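Local atomic coordinates of beta-glucosidase (Chaetomella raphigera, PDB entry 6JXG), a protein that probably hydrolyses terminal, non-reducing beta-D-glucosyl residues to release beta-D-glucose, a step in cellulose degradation. Residues V325-A330 with L515-Y520; T376-M381 with Q509-G514. All coordinates share one frame; numbering follows the deposited sequence.

In the fold
Both contacts use helix 511-519: contact 2 fixes its first turn against the loop 376-381, and contact 1 ties its later part to helix 323-332. Their centres lie about 11 Å apart, on the same side of the chain's centre, and they touch directly. Arg327 CD packs 3.5 Å from Glu510 OE1, so the arginine of contact 1 lies beside the N-cap of contact 2, while Ala330 CB sits 4.0 Å from Ser511 CA. In family 3 glycosidases the active site lies between the barrel and the alpha/beta sandwich, and here Gln509, bonded to Ala71, and Ile329, on Leu86 and Arg90, join the region of the two contacts to the N-terminal part of the chain.

Contact 1: residues V325-A330 with L515-Y520; sequences VARAIA and LADILY
Arg327 reaches from helix 323-332 to Asp517 on helix 511-519, and the two side chains meet as a salt bridge between the helices. Leu515 packs on Pro396 of helix 396-406, while its carbonyl O takes the amide N of Leu519 at 2.8 Å. Asp517, two residues further on, points toward the arginine and receives it side-on through two nitrogens. NH2 of Arg327 meets OD1 of Asp517 at 2.7 Å on the syn lone pair. That bond is nearly straight, at 170°. NE of Arg327 reaches OD2 of Asp517 at 3.1 Å, on the syn side but tilted somewhat out of the carboxylate plane. Guanidinium and carboxylate are almost coplanar, 11° apart, and the paired bonds hold both groups against rotation. In Arg327 CG lies opposite the backbone N (chi1 -170°), and the chain stays extended from CG to NE, which carries the guanidinium across to the aspartate. This two-bond salt bridge joins helix 511-519 of the alpha/beta sandwich to helix 323-332, which leads into edge strand 335-339 and also packs on helix 84-100. Ile518 then touches Arg331 and Ile334, and its carbonyl O bonds Tyr579 OH.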
loop_
_atom_site.group_PDB
_atom_site.type_symbol
_atom_site.label_atom_id
_atom_site.label_comp_id
_atom_site.label_asym_id
_atom_site.label_seq_id
_atom_site.Cartn_x
_atom_site.Cartn_y
_atom_site.Cartn_z
ATOM N N VAL A 325 10.499 2.806 13.733
ATOM C CA VAL A 325 9.440 2.068 13.019
ATOM C C VAL A 325 9.881 1.769 11.597
ATOM O O VAL A 325 9.554 0.726 11.101
ATOM C CB VAL A 325 8.063 2.789 13.066
ATOM C CG1 VAL A 325 8.055 4.043 12.237
ATOM C CG2 VAL A 325 6.984 1.832 12.559
ATOM N N ALA A 326 10.664 2.648 10.969
ATOM C CA ALA A 326 11.198 2.365 9.650
ATOM C C ALA A 326 12.068 1.054 9.648
ATOM O O ALA A 326 11.918 0.169 8.795
ATOM C CB ALA A 326 11.918 3.563 9.073
ATOM N N ARG A 327 12.927 0.920 10.648
ATOM C CA ARG A 327 13.712 -0.286 10.796
ATOM C C ARG A 327 12.859 -1.503 11.106
ATOM O O ARG A 327 13.088 -2.590 10.570
ATOM C CB ARG A 327 14.780 -0.114 11.871
ATOM C CG ARG A 327 15.780 -1.288 11.861
ATOM C CD ARG A 327 16.825 -1.024 12.890
ATOM N NE ARG A 327 17.741 -2.163 12.987
ATOM C CZ ARG A 327 18.973 -2.058 13.461
ATOM N NH1 ARG A 327 19.453 -0.879 13.838
ATOM N NH2 ARG A 327 19.743 -3.133 13.557
ATOM N N ALA A 328 11.863 -1.372 11.985
ATOM C CA ALA A 328 11.074 -2.510 12.369
ATOM C C ALA A 328 10.287 -3.088 11.170
ATOM O O ALA A 328 10.208 -4.307 11.019
ATOM C CB ALA A 328 10.148 -2.170 13.530
ATOM N N ILE A 329 9.776 -2.223 10.297
ATOM C CA ILE A 329 9.111 -2.693 9.066
ATOM C C ILE A 329 10.072 -3.223 8.013
ATOM O O ILE A 329 9.752 -4.219 7.354
ATOM C CB ILE A 329 8.201 -1.567 8.523
ATOM C CG1 ILE A 329 7.059 -1.319 9.529
ATOM C CG2 ILE A 329 7.704 -1.885 7.114
ATOM C CD1 ILE A 329 6.253 -0.102 9.310
ATOM N N ALA A 330 11.244 -2.604 7.844
ATOM C CA ALA A 330 12.275 -3.119 6.947
ATOM C C ALA A 330 12.666 -4.513 7.382
ATOM O O ALA A 330 12.916 -5.378 6.552
ATOM C CB ALA A 330 13.504 -2.248 6.950
ATOM N N LEU A 515 17.567 -5.957 7.024
ATOM C CA LEU A 515 18.088 -7.182 6.413
ATOM C C LEU A 515 19.105 -7.900 7.288
ATOM O O LEU A 515 19.049 -9.133 7.437
ATOM C CB LEU A 515 18.735 -6.838 5.073
ATOM C CG LEU A 515 19.444 -7.985 4.397
ATOM C CD1 LEU A 515 18.333 -8.961 3.942
ATOM C CD2 LEU A 515 20.385 -7.595 3.220
ATOM N N ALA A 516 20.082 -7.153 7.812
ATOM C CA ALA A 516 21.079 -7.775 8.714
ATOM C C ALA A 516 20.496 -8.313 9.983
ATOM O O ALA A 516 20.970 -9.321 10.508
ATOM C CB ALA A 516 22.173 -6.794 9.062
ATOM N N ASP A 517 19.458 -7.670 10.489
ATOM C CA ASP A 517 18.758 -8.138 11.707
ATOM C C ASP A 517 18.286 -9.583 11.464
ATOM O O ASP A 517 18.229 -10.404 12.398
ATOM C CB ASP A 517 17.502 -7.309 12.052
ATOM C CG ASP A 517 17.814 -5.918 12.606
ATOM O OD1 ASP A 517 18.966 -5.649 13.003
ATOM O OD2 ASP A 517 16.888 -5.074 12.660
ATOM N N ILE A 518 17.910 -9.874 10.228
ATOM C CA ILE A 518 17.482 -11.248 9.861
ATOM C C ILE A 518 18.658 -12.144 9.455
ATOM O O ILE A 518 18.774 -13.303 9.926
ATOM C CB ILE A 518 16.371 -11.202 8.764
ATOM C CG1 ILE A 518 15.037 -10.835 9.433
ATOM C CG2 ILE A 518 16.209 -12.515 7.990
ATOM C CD1 ILE A 518 14.732 -9.426 9.224
ATOM N N LEU A 519 19.523 -11.646 8.601
ATOM C CA LEU A 519 20.644 -12.463 8.113
ATOM C C LEU A 519 21.523 -12.994 9.215
ATOM O O LEU A 519 21.951 -14.142 9.134
ATOM C CB LEU A 519 21.521 -11.682 7.165
ATOM C CG LEU A 519 20.928 -11.339 5.790
ATOM C CD1 LEU A 519 21.960 -10.566 4.961
ATOM C CD2 LEU A 519 20.409 -12.545 5.049
ATOM N N TYR A 520 21.789 -12.188 10.238
ATOM C CA TYR A 520 22.678 -12.630 11.334
ATOM C C TYR A 520 21.910 -13.220 12.508
ATOM O O TYR A 520 22.461 -13.536 13.546
ATOM C CB TYR A 520 23.621 -11.480 11.726
ATOM C CG TYR A 520 24.868 -11.443 10.855
ATOM C CD1 TYR A 520 25.977 -12.274 11.146
ATOM C CD2 TYR A 520 24.943 -10.615 9.730
ATOM C CE1 TYR A 520 27.116 -12.257 10.346
ATOM C CE2 TYR A 520 26.057 -10.614 8.905
ATOM C CZ TYR A 520 27.151 -11.407 9.225
ATOM O OH TYR A 520 28.253 -11.377 8.405
#

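Contact 2: residues T376-M381 with Q509-G514; sequences TGHLAM and QESGNG
The N-terminal turn of helix 511-519, in the alpha/beta sandwich domain, is met by the loop between strand 351-355 and helix 396-406, and His378 and Ser511 carry the meeting. NE2 of His378 and OG of Ser511 are 2.7 Å apart in a nearly straight hydrogen bond (170°), the hydroxyl lying at the ring edge close to its plane. With chi1 at -167° the imidazole is swung opposite the backbone N, toward the helix. ND1 bonds the carbonyl O of Asp358, so both nitrogens are held and the ring's rotation is fixed. A water bridges the same serine to the loop, 2.7 Å from Ser511 OG and 2.9 Å from Leu379 O, to which it donates. Ala380 CB packs on Ser511 CB at 4.4 Å. An alanine at His378 would probably leave Ser511 OG and the carbonyl O of Asp358 without the imidazole that joins them, and the loop freer to shift. Glu510 is the N-cap, and its OE1 accepts from ND2 of Asn513 at 2.8 Å, from above the carboxylate plane. A loop after a sheet strand thus packs on the N-terminal end of a helix, as in the alpha/beta sandwich of family 3 glycosidases.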
loop_
_atom_site.group_PDB
_atom_site.type_symbol
_atom_site.label_atom_id
_atom_site.label_comp_id
_atom_site.label_asym_id
_atom_site.label_seq_id
_atom_site.Cartn_x
_atom_site.Cartn_y
_atom_site.Cartn_z
ATOM N N THR A 376 19.632 1.665 -9.718
ATOM C CA THR A 376 21.094 1.708 -9.677
ATOM C C THR A 376 21.477 1.702 -8.218
ATOM O O THR A 376 20.914 2.454 -7.405
ATOM C CB THR A 376 21.621 2.984 -10.350
ATOM O OG1 THR A 376 21.212 2.946 -11.705
ATOM C CG2 THR A 376 23.141 3.002 -10.338
ATOM N N GLY A 377 22.436 0.877 -7.850
ATOM C CA GLY A 377 22.661 0.611 -6.460
ATOM C C GLY A 377 21.448 0.017 -5.698
ATOM O O GLY A 377 20.491 -0.456 -6.301
ATOM N N HIS A 378 21.551 0.027 -4.368
ATOM C CA HIS A 378 20.543 -0.510 -3.483
ATOM C C HIS A 378 19.173 0.064 -3.714
ATOM O O HIS A 378 19.013 1.261 -3.766
ATOM C CB HIS A 378 20.924 -0.335 -2.051
ATOM C CG HIS A 378 20.072 -1.151 -1.157
ATOM N ND1 HIS A 378 19.846 -2.492 -1.385
ATOM C CD2 HIS A 378 19.323 -0.812 -0.085
ATOM C CE1 HIS A 378 19.023 -2.946 -0.451
ATOM N NE2 HIS A 378 18.682 -1.945 0.333
ATOM N N LEU A 379 18.203 -0.821 -3.918
ATOM C CA LEU A 379 16.876 -0.425 -4.245
ATOM C C LEU A 379 16.003 -0.411 -2.973
ATOM O O LEU A 379 15.816 -1.490 -2.369
ATOM C CB LEU A 379 16.251 -1.380 -5.274
ATOM C CG LEU A 379 14.799 -1.093 -5.633
ATOM C CD1 LEU A 379 14.710 0.208 -6.433
ATOM C CD2 LEU A 379 14.200 -2.173 -6.464
ATOM N N ALA A 380 15.418 0.756 -2.649
ATOM C CA ALA A 380 14.654 0.871 -1.404
ATOM C C ALA A 380 13.338 1.577 -1.534
ATOM O O ALA A 380 12.579 1.716 -0.559
ATOM C CB ALA A 380 15.509 1.493 -0.320
ATOM N N MET A 381 12.995 1.877 -2.784
ATOM C CA MET A 381 11.812 2.662 -3.136
ATOM C C MET A 381 11.656 2.465 -4.688
ATOM O O MET A 381 12.684 2.516 -5.403
ATOM C CB MET A 381 12.231 4.112 -2.848
ATOM C CG MET A 381 11.136 5.025 -2.847
ATOM S SD MET A 381 11.475 6.585 -2.281
ATOM C CE MET A 381 12.118 6.349 -0.635
ATOM N N GLN A 509 14.760 3.786 4.166
ATOM C CA GLN A 509 16.097 4.191 4.631
ATOM C C GLN A 509 16.833 3.191 5.492
ATOM O O GLN A 509 18.101 3.134 5.453
ATOM C CB GLN A 509 16.046 5.545 5.355
ATOM C CG GLN A 509 15.285 5.531 6.706
ATOM C CD GLN A 509 14.993 6.927 7.204
ATOM O OE1 GLN A 509 14.538 7.785 6.444
ATOM N NE2 GLN A 509 15.272 7.178 8.475
ATOM N N GLU A 510 16.063 2.448 6.286
ATOM C CA GLU A 510 16.667 1.450 7.160
ATOM C C GLU A 510 16.828 0.037 6.566
ATOM O O GLU A 510 17.287 -0.876 7.266
ATOM C CB GLU A 510 15.914 1.405 8.498
ATOM C CG GLU A 510 16.281 2.610 9.367
ATOM C CD GLU A 510 17.576 2.507 10.137
ATOM O OE1 GLU A 510 17.965 1.373 10.597
ATOM O OE2 GLU A 510 18.214 3.575 10.296
ATOM N N SER A 511 16.586 -0.092 5.268
ATOM C CA SER A 511 16.621 -1.380 4.545
ATOM C C SER A 511 17.723 -2.353 5.023
ATOM O O SER A 511 17.438 -3.465 5.488
ATOM C CB SER A 511 16.776 -1.117 3.017
ATOM O OG SER A 511 16.842 -2.327 2.280
ATOM N N GLY A 512 18.969 -1.956 4.851
ATOM C CA GLY A 512 20.098 -2.824 5.128
ATOM C C GLY A 512 20.215 -3.204 6.603
ATOM O O GLY A 512 20.694 -4.322 6.917
ATOM N N ASN A 513 19.755 -2.340 7.514
ATOM C CA ASN A 513 19.660 -2.751 8.947
ATOM C C ASN A 513 18.611 -3.832 9.209
ATOM O O ASN A 513 18.881 -4.885 9.872
ATOM C CB ASN A 513 19.461 -1.548 9.865
ATOM C CG ASN A 513 20.758 -0.791 10.085
ATOM O OD1 ASN A 513 21.841 -1.381 10.038
ATOM N ND2 ASN A 513 20.655 0.472 10.386
ATOM N N GLY A 514 17.447 -3.670 8.589
ATOM C CA GLY A 514 16.462 -4.663 8.748
ATOM C C GLY A 514 16.941 -5.986 8.182
ATOM O O GLY A 514 16.788 -7.045 8.794
HETATM O O HOH W 1 14.898 -2.081 0.356
#